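Racemase (Pseudovibrio sp. JE062, PDB 3MKC) is a racemase of the enolase superfamily, related to mandelate racemase and muconate lactonizing enzymes, with a TIM-barrel-like C-terminal domain. Local coordinates at residues R215-Y220 with T240-D245; L252-R257 with K278-L283. All coordinates share one frame; numbering follows the deposited sequence.

Contact 1. Residues R215-Y220 with T240-D245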
loop_
_atom_site.group_PDB
_atom_site.type_symbol
_atom_site.label_atom_id
_atom_site.label_comp_id
_atom_site.label_asym_id
_atom_site.label_seq_id
_atom_site.Cartn_x
_atom_site.Cartn_y
_atom_site.Cartn_z
ATOM N N ARG A 215 -1.288 -14.067 14.111
ATOM C CA ARG A 215 -1.712 -15.259 14.834
ATOM C C ARG A 215 -1.067 -15.389 16.214
ATOM O O ARG A 215 -1.446 -16.263 16.984
ATOM C CB ARG A 215 -1.415 -16.518 14.008
ATOM C CG ARG A 215 0.055 -16.797 13.805
ATOM C CD ARG A 215 0.305 -17.933 12.802
ATOM N NE ARG A 215 -0.162 -19.247 13.249
ATOM C CZ ARG A 215 -1.346 -19.773 12.941
ATOM N NH1 ARG A 215 -2.202 -19.099 12.184
ATOM N NH2 ARG A 215 -1.671 -20.986 13.372
ATOM N N PHE A 216 -0.110 -14.518 16.531
ATOM C CA PHE A 216 0.584 -14.578 17.826
ATOM C C PHE A 216 0.334 -13.386 18.756
ATOM O O PHE A 216 -0.051 -12.313 18.310
ATOM C CB PHE A 216 2.090 -14.704 17.597
ATOM C CG PHE A 216 2.487 -15.928 16.830
ATOM C CD1 PHE A 216 2.244 -17.197 17.344
ATOM C CD2 PHE A 216 3.130 -15.814 15.602
ATOM C CE1 PHE A 216 2.641 -18.343 16.644
ATOM C CE2 PHE A 216 3.528 -16.945 14.896
ATOM C CZ PHE A 216 3.283 -18.217 15.422
ATOM N N THR A 217 0.577 -13.584 20.052
ATOM C CA THR A 217 0.397 -12.524 21.045
ATOM C C THR A 217 1.554 -12.472 22.045
ATOM O O THR A 217 1.735 -11.472 22.743
ATOM C CB THR A 217 -0.906 -12.709 21.849
ATOM O OG1 THR A 217 -0.888 -13.980 22.511
ATOM C CG2 THR A 217 -2.116 -12.642 20.932
ATOM N N ASP A 218 2.330 -13.550 22.107
ATOM C CA ASP A 218 3.470 -13.644 23.020
ATOM C C ASP A 218 4.782 -13.513 22.247
ATOM O O ASP A 218 5.127 -14.382 21.459
ATOM C CB ASP A 218 3.412 -14.986 23.766
ATOM C CG ASP A 218 4.610 -15.212 24.668
ATOM O OD1 ASP A 218 5.221 -14.219 25.114
ATOM O OD2 ASP A 218 4.933 -16.385 24.944
ATOM N N TRP A 219 5.515 -12.423 22.471
ATOM C CA TRP A 219 6.772 -12.206 21.757
ATOM C C TRP A 219 7.796 -13.312 21.943
ATOM O O TRP A 219 8.589 -13.589 21.039
ATOM C CB TRP A 219 7.420 -10.878 22.167
ATOM C CG TRP A 219 8.015 -10.889 23.538
ATOM C CD1 TRP A 219 7.406 -10.508 24.699
ATOM C CD2 TRP A 219 9.345 -11.290 23.895
ATOM N NE1 TRP A 219 8.274 -10.646 25.757
ATOM C CE2 TRP A 219 9.470 -11.125 25.292
ATOM C CE3 TRP A 219 10.442 -11.773 23.170
ATOM C CZ2 TRP A 219 10.654 -11.427 25.982
ATOM C CZ3 TRP A 219 11.623 -12.076 23.856
ATOM C CH2 TRP A 219 11.715 -11.899 25.249
ATOM N N TYR A 220 7.789 -13.936 23.117
ATOM C CA TYR A 220 8.748 -14.998 23.409
ATOM C C TYR A 220 8.533 -16.190 22.474
ATOM O O TYR A 220 9.480 -16.729 21.900
ATOM C CB TYR A 220 8.607 -15.429 24.872
ATOM C CG TYR A 220 9.661 -16.407 25.326
ATOM C CD1 TYR A 220 10.886 -15.966 25.826
ATOM C CD2 TYR A 220 9.436 -17.776 25.244
ATOM C CE1 TYR A 220 11.864 -16.876 26.236
ATOM C CE2 TYR A 220 10.400 -18.687 25.648
ATOM C CZ TYR A 220 11.609 -18.232 26.142
ATOM O OH TYR A 220 12.557 -19.144 26.530
ATOM N N THR A 240 3.534 -10.367 13.023
ATOM C CA THR A 240 3.872 -11.399 13.991
ATOM C C THR A 240 3.040 -11.198 15.254
ATOM O O THR A 240 2.344 -12.106 15.703
ATOM C CB THR A 240 5.358 -11.333 14.371
ATOM O OG1 THR A 240 5.679 -10.000 14.784
ATOM C CG2 THR A 240 6.231 -11.713 13.184
ATOM N N LEU A 241 3.103 -9.998 15.815
ATOM C CA LEU A 241 2.363 -9.699 17.033
ATOM C C LEU A 241 1.199 -8.771 16.749
ATOM O O LEU A 241 1.051 -8.275 15.633
ATOM C CB LEU A 241 3.298 -9.069 18.066
ATOM C CG LEU A 241 4.380 -10.029 18.566
ATOM C CD1 LEU A 241 5.401 -9.285 19.425
ATOM C CD2 LEU A 241 3.717 -11.144 19.349
ATOM N N GLN A 242 0.370 -8.544 17.760
ATOM C CA GLN A 242 -0.777 -7.672 17.584
ATOM C C GLN A 242 -0.294 -6.285 17.210
ATOM O O GLN A 242 0.751 -5.822 17.667
ATOM C CB GLN A 242 -1.630 -7.657 18.848
ATOM C CG GLN A 242 -2.153 -9.048 19.212
ATOM C CD GLN A 242 -2.752 -9.785 18.016
ATOM O OE1 GLN A 242 -2.210 -10.787 17.551
ATOM N NE2 GLN A 242 -3.869 -9.284 17.513
ATOM N N HIS A 243 -1.071 -5.628 16.365
ATOM C CA HIS A 243 -0.716 -4.324 15.848
ATOM C C HIS A 243 -0.545 -3.202 16.878
ATOM O O HIS A 243 0.155 -2.228 16.611
ATOM C CB HIS A 243 -1.736 -3.936 14.773
ATOM C CG HIS A 243 -1.270 -2.854 13.853
ATOM N ND1 HIS A 243 -1.360 -1.516 14.169
ATOM C CD2 HIS A 243 -0.740 -2.911 12.608
ATOM C CE1 HIS A 243 -0.909 -0.795 13.158
ATOM N NE2 HIS A 243 -0.527 -1.619 12.197
ATOM N N ASP A 244 -1.164 -3.331 18.049
ATOM C CA ASP A 244 -1.029 -2.305 19.091
ATOM C C ASP A 244 0.166 -2.580 19.999
ATOM O O ASP A 244 0.610 -1.702 20.742
ATOM C CB ASP A 244 -2.272 -2.250 19.995
ATOM C CG ASP A 244 -3.511 -1.755 19.277
ATOM O OD1 ASP A 244 -3.458 -0.660 18.681
ATOM O OD2 ASP A 244 -4.544 -2.459 19.333
ATOM N N ASP A 245 0.671 -3.807 19.944
ATOM C CA ASP A 245 1.778 -4.242 20.784
ATOM C C ASP A 245 3.142 -3.784 20.278
ATOM O O ASP A 245 3.989 -4.600 19.938
ATOM C CB ASP A 245 1.726 -5.775 20.897
ATOM C CG ASP A 245 2.704 -6.337 21.914
ATOM O OD1 ASP A 245 3.254 -5.559 22.732
ATOM O OD2 ASP A 245 2.905 -7.580 21.894
HETATM O O HOH W 1 0.889 -9.108 20.791
#
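Phe216 and Leu241 bring the two backbones to their nearest approach, CA to CA 5.3 Å, where the chain running into helix 219-228 passes the loop between strand 236-238 and helix 246-255. The Phe216 side chain turns its CB and ring edge to the second loop: Thr240 O lies in the ring plane, 3.2 Å from Phe216 CB and 3.8 Å from Phe216 CD2, so the carbonyl meets the rim of the aromatic group and not its pi cloud. Over the centre of one ring face lies the aliphatic CG of Arg215, whose guanidinium group runs on to Ala184 O. A buried phenylalanine suits this place because helix 219-228 supplies further apolar neighbours, Val222 and Leu225 among them.

Leucine suits position 241 because its fork serves two neighbours. Its CD2 reaches the backbone of the first segment, 3.7 Å from Thr217 C, while the other methyl, CD1, packs 3.8 Å from Trp219 CB; the indole itself leads off toward Lys251 and Asn255. Each segment lies where a parallel strand of the barrel, 207-211 or 236-238, gives way to the following helix, as in the beta-alpha succession of a TIM barrel, and 215-220 already includes the first residues of helix 219-228. Both helices begin with an aspartate at the N-cap: Asp218 OD1 accepts a weak bond from Tyr220 N, and Asp245 OD1 caps Gly248 N, again weakly.

Gln242 opens a type I turn that Asp245 N closes on Gln242 O, and its aliphatic CG runs alongside the methyl of Thr217, 4.0 Å from Thr217 CG2. One water joins the segments on the more polar flank, donating to Thr217 O and to Asp245 OD2 (2.8 Å) while accepting from Gln242 N.

Contact 2. Residues L252-R257 with K278-L283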
loop_
_atom_site.group_PDB
_atom_site.type_symbol
_atom_site.label_atom_id
_atom_site.label_comp_id
_atom_site.label_asym_id
_atom_site.label_seq_id
_atom_site.Cartn_x
_atom_site.Cartn_y
_atom_site.Cartn_z
ATOM N N LEU A 252 10.985 -8.592 19.865
ATOM C CA LEU A 252 11.367 -9.458 18.752
ATOM C C LEU A 252 12.629 -8.925 18.102
ATOM O O LEU A 252 13.520 -9.686 17.733
ATOM C CB LEU A 252 10.254 -9.528 17.704
ATOM C CG LEU A 252 8.966 -10.247 18.099
ATOM C CD1 LEU A 252 8.005 -10.260 16.912
ATOM C CD2 LEU A 252 9.291 -11.674 18.530
ATOM N N VAL A 253 12.702 -7.609 17.950
ATOM C CA VAL A 253 13.883 -7.008 17.342
ATOM C C VAL A 253 15.111 -7.255 18.204
ATOM O O VAL A 253 16.182 -7.600 17.709
ATOM C CB VAL A 253 13.710 -5.485 17.153
ATOM C CG1 VAL A 253 15.050 -4.849 16.721
ATOM C CG2 VAL A 253 12.652 -5.227 16.101
ATOM N N GLU A 254 14.941 -7.077 19.502
ATOM C CA GLU A 254 16.036 -7.255 20.443
ATOM C C GLU A 254 16.457 -8.703 20.627
ATOM O O GLU A 254 17.608 -8.986 20.956
ATOM C CB GLU A 254 15.629 -6.685 21.805
ATOM C CG GLU A 254 15.596 -5.174 21.845
ATOM C CD GLU A 254 14.673 -4.636 22.923
ATOM O OE1 GLU A 254 14.340 -5.382 23.871
ATOM O OE2 GLU A 254 14.291 -3.454 22.818
ATOM N N ASN A 255 15.537 -9.628 20.395
ATOM C CA ASN A 255 15.847 -11.031 20.637
ATOM C C ASN A 255 15.892 -11.998 19.450
ATOM O O ASN A 255 15.967 -13.206 19.644
ATOM C CB ASN A 255 14.889 -11.535 21.717
ATOM C CG ASN A 255 15.058 -10.774 23.034
ATOM O OD1 ASN A 255 16.010 -11.009 23.774
ATOM N ND2 ASN A 255 14.151 -9.837 23.313
ATOM N N THR A 256 15.850 -11.470 18.230
ATOM C CA THR A 256 15.924 -12.308 17.038
ATOM C C THR A 256 16.760 -11.562 16.005
ATOM O O THR A 256 17.072 -10.386 16.192
ATOM C CB THR A 256 14.534 -12.572 16.411
ATOM O OG1 THR A 256 14.093 -11.393 15.730
ATOM C CG2 THR A 256 13.513 -12.943 17.478
ATOM N N ARG A 257 17.119 -12.242 14.918
ATOM C CA ARG A 257 17.896 -11.617 13.853
ATOM C C ARG A 257 17.058 -11.465 12.577
ATOM O O ARG A 257 17.592 -11.266 11.487
ATOM C CB ARG A 257 19.157 -12.437 13.565
ATOM C CG ARG A 257 20.023 -12.650 14.802
ATOM C CD ARG A 257 21.421 -13.145 14.453
ATOM N NE ARG A 257 22.159 -13.525 15.654
ATOM C CZ ARG A 257 23.450 -13.841 15.680
ATOM N NH1 ARG A 257 24.168 -13.818 14.563
ATOM N NH2 ARG A 257 24.020 -14.197 16.826
ATOM N N LYS A 278 9.607 3.247 19.209
ATOM C CA LYS A 278 9.158 2.345 20.269
ATOM C C LYS A 278 9.116 0.901 19.789
ATOM O O LYS A 278 9.493 -0.021 20.517
ATOM C CB LYS A 278 7.768 2.750 20.772
ATOM C CG LYS A 278 7.328 1.984 22.014
ATOM C CD LYS A 278 5.843 2.175 22.305
ATOM C CE LYS A 278 5.607 2.749 23.693
ATOM N NZ LYS A 278 6.000 4.187 23.790
ATOM N N GLY A 279 8.645 0.710 18.561
ATOM C CA GLY A 279 8.571 -0.628 18.009
ATOM C C GLY A 279 9.930 -1.112 17.547
ATOM O O GLY A 279 10.172 -2.313 17.482
ATOM N N LYS A 280 10.821 -0.175 17.225
ATOM C CA LYS A 280 12.164 -0.524 16.774
ATOM C C LYS A 280 12.139 -1.393 15.517
ATOM O O LYS A 280 13.133 -2.060 15.197
ATOM C CB LYS A 280 12.904 -1.282 17.880
ATOM C CG LYS A 280 13.139 -0.484 19.143
ATOM C CD LYS A 280 13.969 -1.305 20.126
ATOM C CE LYS A 280 14.483 -0.461 21.287
ATOM N NZ LYS A 280 15.539 -1.199 22.064
ATOM N N VAL A 281 11.015 -1.388 14.801
ATOM C CA VAL A 281 10.896 -2.220 13.605
ATOM C C VAL A 281 11.871 -1.873 12.479
ATOM O O VAL A 281 12.337 -0.741 12.374
ATOM C CB VAL A 281 9.434 -2.219 13.058
ATOM C CG1 VAL A 281 8.506 -2.782 14.116
ATOM C CG2 VAL A 281 9.003 -0.820 12.659
ATOM N N HIS A 282 12.197 -2.871 11.660
ATOM C CA HIS A 282 13.123 -2.682 10.543
ATOM C C HIS A 282 12.421 -2.161 9.315
ATOM O O HIS A 282 13.057 -1.615 8.425
ATOM C CB HIS A 282 13.762 -4.002 10.084
ATOM C CG HIS A 282 14.534 -4.727 11.135
ATOM N ND1 HIS A 282 13.929 -5.430 12.154
ATOM C CD2 HIS A 282 15.866 -4.940 11.270
ATOM C CE1 HIS A 282 14.852 -6.048 12.868
ATOM N NE2 HIS A 282 16.035 -5.769 12.350
ATOM N N LEU A 283 11.112 -2.354 9.259
ATOM C CA LEU A 283 10.374 -1.979 8.068
ATOM C C LEU A 283 8.942 -1.561 8.378
ATOM O O LEU A 283 8.272 -2.186 9.197
ATOM C CB LEU A 283 10.395 -3.188 7.124
ATOM C CG LEU A 283 9.936 -3.110 5.672
ATOM C CD1 LEU A 283 10.669 -4.186 4.862
ATOM C CD2 LEU A 283 8.430 -3.291 5.593
#
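Val253, near the end of helix 246-255, turns its side chain toward Lys280 and His282 in the loop that follows helix 268-277, and its two methyls make the compact part of the contact. CG2 comes 3.3 Å from Lys280 O, with CG1 farther from the same oxygen at 3.7 Å. Both methyls also lie 4.0 Å from His282 CE1, CG2 meeting the imidazole obliquely as the two side chains run antiparallel alongside each other. A chi1 of 171° puts CG1 opposite the backbone N and CG2 beside it, which sets both methyls against Lys280 O and His282 CE1; a short, beta-branched residue fills the place without needing a long stem, and Ile260 adds apolar cover.

The turn of the loop comes at Lys280, where the chain abandons the helix with a positive phi of 59°. His282 then carries the chain into strand 283-284, its backbone bonded to Ile260 and Gln310, so the contact joins two successive helix-to-strand returns of the barrel domain.

Away from this packing the contact thins to two long, exposed side chains. Lys280, stretched out from CG, reaches across to Glu254 and forms a salt bridge, NZ to OE2 2.7 Å. The ammonium meets the carboxylate on its anti side, 29° out of plane. Lysine and glutamate suit this margin because their methylene chains can span the gap while their charges remain at the surface. Methyl packing against a backbone carbonyl and an imidazole thus makes the close-fitting part, while the ion pair, exposed and met on the anti side, probably adds only modest stability.

From the N terminus, contact 1 comes first: the chain leaves 215-220, runs through helix 219-228 and strand 236-238, and closes its loop at 240-245. Contact 2 opens at 252-257, near the end of helix 246-255, and closes after helix 268-277 at 278-283. The two are therefore in series, neither nested nor crossed, each spanning about one helix and one strand of the barrel domain. Helix 246-255 ties them together. Its Leu252 reaches back to contact 1, CD1 lying 3.7 Å from Leu241 CD1, and Asn255 meets the Trp219 indole. The centres of the two contacts lie about 12 Å apart.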